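Local coordinates for protein molybdopterin synthase catalytic subunit (Homo sapiens, PDB 5MPO) that catalyses the last step of molybdopterin formation, moving two sulfur atoms from its thiocarboxylated small partner subunit into precursor Z to make the dithiolene, at residues E75-V78 / R79-C82. Numbering follows the deposited sequence.
Sequences ENEV and RKIC
Lys80 NZ is shared by two acids: it lies 2.7 Å from Glu77 OE2, meeting that oxygen on its syn side but 32° out of the carboxylate plane, and it forms a second salt bridge to an acidic side chain on the chain of another protein in the assembly. The lysine chain runs out extended, while Glu77 folds at chi2 (-62°), which swings its carboxylate back toward the ammonium. One residue earlier along helix 73-88, Arg79 bends at chi3 (-61°) and lays its guanidinium over the backbone of the preceding turn, with Asn76 CA against one face near the rim. Arg79 NH2 donates to Asn76 OD1 (2.8 Å), the amide plane being turned well away from that of the guanidinium. Arg79 NH1 passes 3.5 Å from Glu75 CG, and its salt bridge to Glu75 OE1 is long at 3.9 Å. Along the backbone, regular i to i+4 bonds hold the turn, and the side chains of Val78 and Cys82 pack against Val96 and Ile94 of strand 91-99. With an alanine here instead of Lys80, Glu77 and the acid on the other chain would probably both lose the ammonium they share. Pairing within the helix thus probably helps to place Lys80 for its bridge to the partner chain, while the apolar side packs on the sheet.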
loop_
_atom_site.group_PDB
_atom_site.type_symbol
_atom_site.label_atom_id
_atom_site.label_comp_id
_atom_site.label_asym_id
_atom_site.label_seq_id
_atom_site.Cartn_x
_atom_site.Cartn_y
_atom_site.Cartn_z
ATOM N N GLU C 75 1.210 10.550 19.401
ATOM C CA GLU C 75 1.048 11.618 18.424
ATOM C C GLU C 75 2.357 12.273 17.995
ATOM O O GLU C 75 2.656 12.372 16.789
ATOM C CB GLU C 75 0.109 12.667 18.922
ATOM C CG GLU C 75 -0.658 13.310 17.785
ATOM C CD GLU C 75 -1.985 13.851 18.249
ATOM O OE1 GLU C 75 -2.435 14.856 17.637
ATOM O OE2 GLU C 75 -2.549 13.253 19.217
ATOM N N ASN C 76 3.153 12.683 18.973
ATOM C CA ASN C 76 4.404 13.332 18.653
ATOM C C ASN C 76 5.300 12.374 17.842
ATOM O O ASN C 76 6.011 12.830 16.897
ATOM C CB ASN C 76 5.131 13.821 19.895
ATOM C CG ASN C 76 6.222 14.845 19.566
ATOM O OD1 ASN C 76 5.954 15.836 18.880
ATOM N ND2 ASN C 76 7.459 14.615 20.053
ATOM N N GLU C 77 5.243 11.081 18.179
ATOM C CA GLU C 77 6.177 10.115 17.604
ATOM C C GLU C 77 5.793 9.857 16.161
ATOM O O GLU C 77 6.642 9.792 15.294
ATOM C CB GLU C 77 6.276 8.799 18.380
ATOM C CG GLU C 77 7.143 8.838 19.628
ATOM C CD GLU C 77 8.604 9.157 19.447
ATOM O OE1 GLU C 77 9.334 8.415 18.760
ATOM O OE2 GLU C 77 9.064 10.123 20.101
ATOM N N VAL C 78 4.509 9.823 15.900
ATOM C CA VAL C 78 4.034 9.822 14.538
ATOM C C VAL C 78 4.406 11.129 13.784
ATOM O O VAL C 78 4.811 11.044 12.632
ATOM C CB VAL C 78 2.544 9.557 14.477
ATOM C CG1 VAL C 78 2.025 9.656 13.031
ATOM C CG2 VAL C 78 2.223 8.172 15.064
ATOM N N ARG C 79 4.360 12.295 14.426
ATOM C CA ARG C 79 4.817 13.513 13.767
ATOM C C ARG C 79 6.273 13.383 13.378
ATOM O O ARG C 79 6.692 13.933 12.380
ATOM C CB ARG C 79 4.601 14.810 14.618
ATOM C CG ARG C 79 3.124 15.223 14.735
ATOM C CD ARG C 79 2.816 16.572 15.413
ATOM N NE ARG C 79 3.302 16.591 16.809
ATOM C CZ ARG C 79 2.569 16.423 17.929
ATOM N NH1 ARG C 79 1.244 16.245 17.897
ATOM N NH2 ARG C 79 3.181 16.424 19.118
ATOM N N LYS C 80 7.071 12.735 14.203
ATOM C CA LYS C 80 8.447 12.531 13.840
ATOM C C LYS C 80 8.573 11.597 12.620
ATOM O O LYS C 80 9.383 11.825 11.715
ATOM C CB LYS C 80 9.242 11.921 14.982
ATOM C CG LYS C 80 9.704 12.936 15.994
ATOM C CD LYS C 80 10.401 12.178 17.076
ATOM C CE LYS C 80 10.377 12.978 18.360
ATOM N NZ LYS C 80 10.804 12.034 19.447
ATOM N N ILE C 81 7.787 10.539 12.618
ATOM C CA ILE C 81 7.761 9.702 11.438
ATOM C C ILE C 81 7.393 10.479 10.156
ATOM O O ILE C 81 8.031 10.286 9.075
ATOM C CB ILE C 81 6.840 8.519 11.686
ATOM C CG1 ILE C 81 7.544 7.560 12.638
ATOM C CG2 ILE C 81 6.401 7.847 10.371
ATOM C CD1 ILE C 81 6.557 6.536 13.151
ATOM N N CYS C 82 6.378 11.336 10.257
ATOM C CA CYS C 82 5.995 12.201 9.109
ATOM C C CYS C 82 7.160 13.035 8.580
ATOM O O CYS C 82 7.451 13.112 7.371
ATOM C CB CYS C 82 4.811 13.071 9.458
ATOM S SG CYS C 82 3.313 12.044 9.591
#